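Local coordinates for pilus assembly protein CpaE (Caulobacter crescentus, PDB 4N0P), which probably binds and hydrolyses ATP as a full-length protein, of which this chain is only the receiver-like domain, at residues 57-60 against 61-64; 112-115 against 116-120; 125-128 against 129-133. One frame throughout, in Å; residues are numbered along the deposited sequence.

All three contacts are local, each formed within one continuous piece of a receiver-like fold whose five parallel strands run in the order 2-1-3-4-5. Contacts 1 and 2 are single helices, 58-65 and 112-120, with the same ladder of backbone bonds; contact 3 is a strand end and the loop after it, where no hydrogen bond crosses and leucine packing does the work. Contact 1 is partly buried and turns small apolar groups to the sheet. Contact 2 keeps two leucines inside and puts its arginines and tyrosine outside, whereas contact 3 lies largely at the surface. Contacts 2 and 3 meet directly at Y126; contact 1 stands apart, its centre about 21 Å from that of contact 2.

Contact 1. Residues 57-60 against 61-64; sequences GGLE and AAVD
V63 N reaches L59 O at 3.0 Å in a nearly straight bond (164° at the hydrogen), and A62 N reaches G58 O at 3.1 Å in the plane of that carbonyl. The first rung is skewed: A61 N donates to G57 O at 3.0 Å from 52° above the carbonyl plane. D64 N closes the series on E60 O with a longer bond of 3.3 Å. G57 and G58 both have positive phi, and with no side chain on G57 there is room for A61 CB, 3.4 Å from G57 O. This is the entry to helix 58-65, the helix that follows the edge strand 51-55 of the receiver-like sheet. E60 has its chain bent at chi2 (85°), and its OE2 makes a weak hydrogen bond to T79 OG1 while lying near the carboxylate of D81, a closeness that might favour protonation of one of the two acids. On the apolar side, L59 CD1 lies 4.2 Å from V63 CG2, the two side chains passing at a slant. V63 CG2 also rests 3.4 Å from L59 O. L59 continues onto L86 and L89 of helix 83-94, and A62 meets F28 and V77 of the sheet.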
ATOM      1  N   GLY A  57       2.932  12.606  -3.598  1.00 28.40           N
ATOM      2  CA  GLY A  57       1.688  12.991  -4.247  1.00 26.84           C
ATOM      3  C   GLY A  57       0.506  12.106  -3.962  1.00 27.92           C
ATOM      4  O   GLY A  57      -0.558  12.323  -4.551  1.00 25.87           O
ATOM      5  N   GLY A  58       0.710  11.093  -3.109  1.00 25.20           N
ATOM      6  CA  GLY A  58      -0.326  10.163  -2.667  1.00 25.23           C
ATOM      7  C   GLY A  58      -1.139   9.475  -3.742  1.00 24.79           C
ATOM      8  O   GLY A  58      -0.689   9.342  -4.882  1.00 22.78           O
ATOM      9  N   LEU A  59      -2.358   9.042  -3.382  1.00 22.63           N
ATOM     10  CA  LEU A  59      -3.253   8.326  -4.291  1.00 21.30           C
ATOM     11  C   LEU A  59      -3.543   9.140  -5.573  1.00 25.58           C
ATOM     12  O   LEU A  59      -3.624   8.570  -6.665  1.00 25.25           O
ATOM     13  CB  LEU A  59      -4.546   7.985  -3.547  1.00 22.00           C
ATOM     14  CG  LEU A  59      -5.658   7.297  -4.322  1.00 26.03           C
ATOM     15  CD1 LEU A  59      -5.175   6.067  -5.078  1.00 25.28           C
ATOM     16  CD2 LEU A  59      -6.759   6.905  -3.384  1.00 29.49           C
ATOM     17  N   GLU A  60      -3.657  10.478  -5.453  1.00 25.23           N
ATOM     18  CA  GLU A  60      -3.902  11.339  -6.624  1.00 26.38           C
ATOM     19  C   GLU A  60      -2.783  11.177  -7.663  1.00 27.97           C
ATOM     20  O   GLU A  60      -3.069  10.985  -8.840  1.00 27.15           O
ATOM     21  CB  GLU A  60      -4.015  12.813  -6.177  1.00 28.47           C
ATOM     22  CG  GLU A  60      -5.167  13.077  -5.208  1.00 45.47           C
ATOM     23  CD  GLU A  60      -5.015  12.873  -3.699  1.00 72.67           C
ATOM     24  OE1 GLU A  60      -4.153  12.086  -3.232  1.00 37.97           O
ATOM     25  OE2 GLU A  60      -5.848  13.463  -2.976  1.00 75.02           O
ATOM     26  N   ALA A  61      -1.506  11.159  -7.204  1.00 24.03           N
ATOM     27  CA  ALA A  61      -0.371  10.972  -8.113  1.00 23.86           C
ATOM     28  C   ALA A  61      -0.344   9.550  -8.649  1.00 26.51           C
ATOM     29  O   ALA A  61       0.088   9.335  -9.778  1.00 26.32           O
ATOM     30  CB  ALA A  61       0.932  11.256  -7.397  1.00 25.11           C
ATOM     31  N   ALA A  62      -0.814   8.582  -7.842  1.00 22.27           N
ATOM     32  CA  ALA A  62      -0.858   7.177  -8.283  1.00 21.22           C
ATOM     33  C   ALA A  62      -1.794   7.033  -9.480  1.00 23.34           C
ATOM     34  O   ALA A  62      -1.413   6.441 -10.484  1.00 23.06           O
ATOM     35  CB  ALA A  62      -1.316   6.268  -7.136  1.00 22.22           C
ATOM     36  N   VAL A  63      -3.008   7.609  -9.394  1.00 21.52           N
ATOM     37  CA  VAL A  63      -3.997   7.550 -10.477  1.00 23.15           C
ATOM     38  C   VAL A  63      -3.385   8.156 -11.764  1.00 29.47           C
ATOM     39  O   VAL A  63      -3.526   7.573 -12.847  1.00 30.00           O
ATOM     40  CB  VAL A  63      -5.311   8.231 -10.058  1.00 27.83           C
ATOM     41  CG1 VAL A  63      -6.276   8.380 -11.249  1.00 28.18           C
ATOM     42  CG2 VAL A  63      -5.964   7.444  -8.921  1.00 27.19           C
ATOM     43  N   ASP A  64      -2.688   9.295 -11.632  1.00 27.19           N
ATOM     44  CA  ASP A  64      -2.054   9.949 -12.773  0.50 26.78           C
ATOM     45  C   ASP A  64      -0.927   9.083 -13.358  1.00 30.43           C
ATOM     46  O   ASP A  64      -0.863   8.923 -14.581  1.00 31.32           O
ATOM     47  CB  ASP A  64      -1.518  11.338 -12.375  0.50 28.04           C
ATOM     48  CG  ASP A  64      -2.584  12.317 -11.916  0.50 40.65           C
ATOM     49  OD1 ASP A  64      -3.726  12.237 -12.424  0.50 42.07           O
ATOM     50  OD2 ASP A  64      -2.275  13.168 -11.057  0.50 47.25           O
TER

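Contact 2. Residues 112-115 against 116-120; sequences IALY and RELMR
A113 O is gripped twice, by E117 N at 3.1 Å and by a water that donates to it at 2.8 Å. The same water accepts from R116 NH1, so the arginine is tied back to the carbonyl three residues earlier through one solvent molecule. R116 starts off extended and bends at chi3 (-67°), which lays its guanidinium back over the first turn; I112 O lies over one face of that group, and I112 CG2 comes within 3.5 Å of NH2. The backbone bond from R116 N to I112 O, at 2.8 Å, is short and nearly straight.

Y115 and M119 form a Met-aromatic pair. M119 CG stands over one face of the ring, 4.0 Å from its centroid and displaced toward the rim, in a CH-pi contact, while SD approaches obliquely at 4.6 Å from the centroid. Bends at chi2 and chi3 of M119 bring the thioether alongside the tyrosine. Further along, R120 takes hold of E117 side-on, NH2 meeting the syn lone pair of OE2 at 3.0 Å and NE meeting OE1; R121 adds a second salt bridge to OE2.

On the inner side, L114 CG packs 4.1 Å from L118 CD1. L114 packs on L86 and L118 on L87 and L90 of helix 83-94, and both touch Y126 of the following strand 125-128, within the beta-alpha-beta unit of strand 102-107, helix 112-120 and strand 125-128.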
ATOM      1  N   ILE A 112     -14.517   1.489  11.094  1.00 24.18           N
ATOM      2  CA  ILE A 112     -14.989   0.202  10.548  1.00 22.53           C
ATOM      3  C   ILE A 112     -15.766   0.410   9.237  1.00 24.94           C
ATOM      4  O   ILE A 112     -15.578  -0.393   8.327  1.00 25.73           O
ATOM      5  CB  ILE A 112     -15.829  -0.531  11.609  1.00 24.79           C
ATOM      6  CG1 ILE A 112     -14.919  -0.983  12.767  1.00 23.52           C
ATOM      7  CG2 ILE A 112     -16.630  -1.715  11.006  1.00 28.39           C
ATOM      8  CD1 ILE A 112     -15.673  -1.214  14.058  1.00 35.32           C
ATOM      9  N   ALA A 113     -16.591   1.465   9.112  1.00 24.49           N
ATOM     10  CA  ALA A 113     -17.375   1.683   7.885  1.00 24.86           C
ATOM     11  C   ALA A 113     -16.439   1.832   6.660  1.00 28.03           C
ATOM     12  O   ALA A 113     -16.667   1.196   5.624  1.00 25.97           O
ATOM     13  CB  ALA A 113     -18.287   2.903   8.031  1.00 26.25           C
ATOM     14  N   LEU A 114     -15.345   2.585   6.829  1.00 26.58           N
ATOM     15  CA  LEU A 114     -14.351   2.754   5.771  1.00 26.04           C
ATOM     16  C   LEU A 114     -13.676   1.413   5.479  1.00 26.40           C
ATOM     17  O   LEU A 114     -13.556   1.033   4.325  1.00 27.28           O
ATOM     18  CB  LEU A 114     -13.293   3.805   6.200  1.00 27.06           C
ATOM     19  CG  LEU A 114     -12.142   4.037   5.200  1.00 31.33           C
ATOM     20  CD1 LEU A 114     -12.683   4.497   3.818  1.00 31.67           C
ATOM     21  CD2 LEU A 114     -11.115   5.005   5.773  1.00 32.34           C
ATOM     22  N   TYR A 115     -13.211   0.721   6.529  1.00 21.79           N
ATOM     23  CA  TYR A 115     -12.539  -0.563   6.406  1.00 21.27           C
ATOM     24  C   TYR A 115     -13.415  -1.566   5.629  1.00 25.27           C
ATOM     25  O   TYR A 115     -12.948  -2.193   4.670  1.00 22.86           O
ATOM     26  CB  TYR A 115     -12.207  -1.112   7.794  1.00 22.85           C
ATOM     27  CG  TYR A 115     -11.470  -2.428   7.745  1.00 25.11           C
ATOM     28  CD1 TYR A 115     -10.140  -2.497   7.330  1.00 26.38           C
ATOM     29  CD2 TYR A 115     -12.116  -3.617   8.064  1.00 26.16           C
ATOM     30  CE1 TYR A 115      -9.457  -3.712   7.288  1.00 26.65           C
ATOM     31  CE2 TYR A 115     -11.442  -4.838   8.021  1.00 28.01           C
ATOM     32  CZ  TYR A 115     -10.112  -4.879   7.642  1.00 35.76           C
ATOM     33  OH  TYR A 115      -9.472  -6.091   7.594  1.00 40.42           O
ATOM     34  N   ARG A 116     -14.688  -1.688   6.022  1.00 23.70           N
ATOM     35  CA  ARG A 116     -15.623  -2.608   5.377  1.00 24.83           C
ATOM     36  C   ARG A 116     -15.756  -2.308   3.880  1.00 27.48           C
ATOM     37  O   ARG A 116     -15.719  -3.233   3.061  1.00 27.37           O
ATOM     38  CB  ARG A 116     -17.004  -2.508   6.060  1.00 25.25           C
ATOM     39  CG  ARG A 116     -17.992  -3.559   5.609  1.00 33.38           C
ATOM     40  CD  ARG A 116     -19.372  -3.251   6.165  1.00 33.42           C
ATOM     41  NE  ARG A 116     -19.430  -3.384   7.625  1.00 38.00           N
ATOM     42  CZ  ARG A 116     -19.671  -2.382   8.468  1.00 38.29           C
ATOM     43  NH1 ARG A 116     -19.873  -1.156   8.011  1.00 32.32           N
ATOM     44  NH2 ARG A 116     -19.727  -2.603   9.771  1.00 32.64           N
ATOM     45  N   GLU A 117     -15.913  -1.026   3.536  1.00 24.09           N
ATOM     46  CA  GLU A 117     -16.083  -0.578   2.159  1.00 23.38           C
ATOM     47  C   GLU A 117     -14.829  -0.911   1.339  1.00 26.79           C
ATOM     48  O   GLU A 117     -14.955  -1.427   0.229  1.00 27.08           O
ATOM     49  CB  GLU A 117     -16.387   0.927   2.134  1.00 24.68           C
ATOM     50  CG  GLU A 117     -16.741   1.488   0.763  1.00 32.85           C
ATOM     51  CD  GLU A 117     -17.785   0.771  -0.075  1.00 57.24           C
ATOM     52  OE1 GLU A 117     -18.742   0.194   0.493  1.00 48.07           O
ATOM     53  OE2 GLU A 117     -17.644   0.799  -1.319  1.00 52.59           O
ATOM     54  N   LEU A 118     -13.634  -0.636   1.896  1.00 22.32           N
ATOM     55  CA  LEU A 118     -12.368  -0.936   1.210  1.00 21.15           C
ATOM     56  C   LEU A 118     -12.250  -2.436   0.924  1.00 25.32           C
ATOM     57  O   LEU A 118     -11.902  -2.816  -0.196  1.00 25.85           O
ATOM     58  CB  LEU A 118     -11.142  -0.462   2.062  1.00 20.86           C
ATOM     59  CG  LEU A 118     -10.975   1.057   2.242  1.00 23.80           C
ATOM     60  CD1 LEU A 118      -9.786   1.381   3.133  1.00 24.49           C
ATOM     61  CD2 LEU A 118     -10.899   1.777   0.898  1.00 27.29           C
ATOM     62  N   MET A 119     -12.583  -3.285   1.912  1.00 22.52           N
ATOM     63  CA  MET A 119     -12.492  -4.744   1.764  1.00 23.58           C
ATOM     64  C   MET A 119     -13.473  -5.225   0.686  1.00 29.33           C
ATOM     65  O   MET A 119     -13.101  -6.052  -0.140  1.00 29.95           O
ATOM     66  CB  MET A 119     -12.751  -5.455   3.099  1.00 26.56           C
ATOM     67  CG  MET A 119     -11.661  -5.249   4.136  1.00 30.59           C
ATOM     68  SD  MET A 119      -9.920  -5.606   3.629  1.00 35.81           S
ATOM     69  CE  MET A 119      -9.322  -3.954   3.307  1.00 31.52           C
ATOM     70  N   ARG A 120     -14.690  -4.650   0.651  1.00 28.11           N
ATOM     71  CA  ARG A 120     -15.707  -4.964  -0.356  1.00 29.06           C
ATOM     72  C   ARG A 120     -15.216  -4.599  -1.777  1.00 34.86           C
ATOM     73  O   ARG A 120     -15.544  -5.317  -2.737  1.00 34.42           O
ATOM     74  CB  ARG A 120     -17.011  -4.221  -0.050  1.00 28.79           C
ATOM     75  CG  ARG A 120     -18.227  -4.818  -0.729  1.00 37.76           C
ATOM     76  CD  ARG A 120     -19.471  -3.968  -0.496  1.00 48.32           C
ATOM     77  NE  ARG A 120     -19.351  -2.617  -1.066  1.00 55.60           N
ATOM     78  CZ  ARG A 120     -19.645  -2.301  -2.326  1.00 77.32           C
ATOM     79  NH1 ARG A 120     -20.086  -3.230  -3.166  1.00 67.07           N
ATOM     80  NH2 ARG A 120     -19.498  -1.056  -2.755  1.00 67.39           N
TER
HETATM   81  O   HOH W   1     -19.206   0.199   5.238  1.00 35.48           O

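Contact 3. Residues 125-128 against 129-133; sequences EYLT and QPLGP
Between L127 and L131 the chain leaves its extended course and turns sharply, so that the two residues face each other across the bend without any hydrogen bond between the segments. Residues 126 to 128 hold strand angles, L127 being paired through its backbone with V105 and G107. The peptide between Q129 and P130 is cis, and this kink probably helps bring L131 back against the strand end.

L131 then lies across L127 at about a right angle. Its two methyl branches straddle L127 CB, with CD1 and CD2 each 3.8 Å from that atom, and CD2 also comes within 4.0 Å of L127 CD2. The chi2 of L131, 134°, lies off a staggered value and goes with both methyls resting on L127 CB. L131 CG sits 3.5 Å from T128 O, an apolar group set against a carbonyl. L131 reaches beyond the pair to L37 of helix 32-42.

Q129 bends at chi2 and turns its amide toward the loop: OE1 receives a weak hydrogen bond from L131 N at 3.4 Å, while NE2 donates to T34 OG1. The amide therefore links the bend to helix 32-42 as well as to its own loop. Earlier in the segment, E125 OE1 accepts from Y126 N at 3.0 Å through its anti lone pair. G132 is the N-cap of helix 133-144, which begins with P133.

A cis proline just beyond the last strand is a hallmark of receiver domains, where the preceding residue is commonly a lysine of the phosphorylation site; here that place is probably filled by Q129.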
ATOM      1  N   GLU A 125      -5.433  -4.754   1.985  1.00 23.84           N
ATOM      2  CA  GLU A 125      -5.226  -4.463   3.393  1.00 22.93           C
ATOM      3  C   GLU A 125      -5.379  -2.971   3.615  1.00 24.83           C
ATOM      4  O   GLU A 125      -5.147  -2.170   2.707  1.00 21.34           O
ATOM      5  CB  GLU A 125      -3.810  -4.957   3.822  1.00 24.94           C
ATOM      6  CG  GLU A 125      -3.481  -4.899   5.312  1.00 38.35           C
ATOM      7  CD  GLU A 125      -4.462  -5.604   6.231  1.00 61.69           C
ATOM      8  OE1 GLU A 125      -5.564  -5.054   6.486  1.00 40.93           O
ATOM      9  OE2 GLU A 125      -4.126  -6.719   6.692  1.00 62.47           O
ATOM     10  N   TYR A 126      -5.741  -2.606   4.832  1.00 21.82           N
ATOM     11  CA  TYR A 126      -5.833  -1.209   5.241  1.00 22.10           C
ATOM     12  C   TYR A 126      -4.992  -1.071   6.505  1.00 27.36           C
ATOM     13  O   TYR A 126      -5.240  -1.796   7.467  1.00 27.24           O
ATOM     14  CB  TYR A 126      -7.300  -0.773   5.444  1.00 23.44           C
ATOM     15  CG  TYR A 126      -7.440   0.624   6.017  1.00 24.63           C
ATOM     16  CD1 TYR A 126      -7.118   1.748   5.258  1.00 27.15           C
ATOM     17  CD2 TYR A 126      -7.838   0.820   7.336  1.00 26.32           C
ATOM     18  CE1 TYR A 126      -7.235   3.035   5.788  1.00 28.04           C
ATOM     19  CE2 TYR A 126      -7.952   2.102   7.876  1.00 27.27           C
ATOM     20  CZ  TYR A 126      -7.646   3.206   7.101  1.00 31.94           C
ATOM     21  OH  TYR A 126      -7.782   4.471   7.631  1.00 31.81           O
ATOM     22  N   LEU A 127      -3.944  -0.222   6.463  1.00 23.04           N
ATOM     23  CA  LEU A 127      -3.050  -0.049   7.602  1.00 24.30           C
ATOM     24  C   LEU A 127      -3.285   1.283   8.253  1.00 26.90           C
ATOM     25  O   LEU A 127      -3.382   2.292   7.560  1.00 27.34           O
ATOM     26  CB  LEU A 127      -1.583  -0.167   7.154  1.00 24.71           C
ATOM     27  CG  LEU A 127      -1.157  -1.496   6.537  1.00 30.05           C
ATOM     28  CD1 LEU A 127       0.277  -1.400   6.048  1.00 31.66           C
ATOM     29  CD2 LEU A 127      -1.288  -2.650   7.536  1.00 34.05           C
ATOM     30  N   THR A 128      -3.444   1.275   9.596  1.00 25.85           N
ATOM     31  CA  THR A 128      -3.739   2.506  10.315  1.00 26.11           C
ATOM     32  C   THR A 128      -2.525   2.944  11.077  1.00 32.37           C
ATOM     33  O   THR A 128      -2.013   2.213  11.933  1.00 30.57           O
ATOM     34  CB  THR A 128      -4.952   2.352  11.280  1.00 39.02           C
ATOM     35  OG1 THR A 128      -5.994   1.605  10.654  1.00 46.43           O
ATOM     36  CG2 THR A 128      -5.495   3.701  11.753  1.00 39.59           C
ATOM     37  N   GLN A 129      -2.064   4.131  10.749  1.00 33.44           N
ATOM     38  CA  GLN A 129      -0.948   4.749  11.421  1.00 36.08           C
ATOM     39  C   GLN A 129      -1.390   5.130  12.843  1.00 44.47           C
ATOM     40  O   GLN A 129      -2.579   5.410  13.042  1.00 44.81           O
ATOM     41  CB  GLN A 129      -0.473   5.967  10.620  1.00 38.36           C
ATOM     42  CG  GLN A 129       0.409   5.616   9.432  1.00 55.03           C
ATOM     43  CD  GLN A 129       1.834   6.021   9.713  1.00 78.51           C
ATOM     44  OE1 GLN A 129       2.497   5.497  10.624  1.00 70.83           O
ATOM     45  NE2 GLN A 129       2.313   7.011   8.972  1.00 71.96           N
ATOM     46  N   PRO A 130      -0.508   5.077  13.858  1.00 43.31           N
ATOM     47  CA  PRO A 130       0.926   4.740  13.800  1.00 43.30           C
ATOM     48  C   PRO A 130       1.175   3.232  13.714  1.00 45.49           C
ATOM     49  O   PRO A 130       0.577   2.425  14.425  1.00 45.22           O
ATOM     50  CB  PRO A 130       1.477   5.348  15.092  1.00 45.65           C
ATOM     51  CG  PRO A 130       0.335   5.298  16.054  1.00 50.54           C
ATOM     52  CD  PRO A 130      -0.922   5.458  15.226  1.00 46.23           C
ATOM     53  N   LEU A 131       2.084   2.881  12.814  1.00 40.91           N
ATOM     54  CA  LEU A 131       2.561   1.535  12.505  1.00 39.86           C
ATOM     55  C   LEU A 131       4.042   1.440  12.732  1.00 36.19           C
ATOM     56  O   LEU A 131       4.731   2.449  12.619  1.00 33.18           O
ATOM     57  CB  LEU A 131       2.346   1.276  11.000  1.00 41.08           C
ATOM     58  CG  LEU A 131       0.975   1.058  10.469  1.00 47.11           C
ATOM     59  CD1 LEU A 131       0.775   1.892   9.220  1.00 47.29           C
ATOM     60  CD2 LEU A 131       0.768  -0.406  10.156  1.00 49.98           C
ATOM     61  N   GLY A 132       4.538   0.221  12.903  1.00 31.54           N
ATOM     62  CA  GLY A 132       5.969  -0.041  12.949  1.00 30.34           C
ATOM     63  C   GLY A 132       6.396  -0.757  11.666  1.00 30.14           C
ATOM     64  O   GLY A 132       5.565  -1.389  10.994  1.00 26.21           O
ATOM     65  N   PRO A 133       7.689  -0.709  11.280  1.00 28.41           N
ATOM     66  CA  PRO A 133       8.124  -1.398  10.046  1.00 27.54           C
ATOM     67  C   PRO A 133       7.774  -2.890  10.016  1.00 28.72           C
ATOM     68  O   PRO A 133       7.415  -3.389   8.950  1.00 27.34           O
ATOM     69  CB  PRO A 133       9.649  -1.201  10.064  1.00 30.41           C
ATOM     70  CG  PRO A 133       9.843   0.037  10.855  1.00 35.87           C
ATOM     71  CD  PRO A 133       8.815  -0.024  11.936  1.00 31.24           C
TER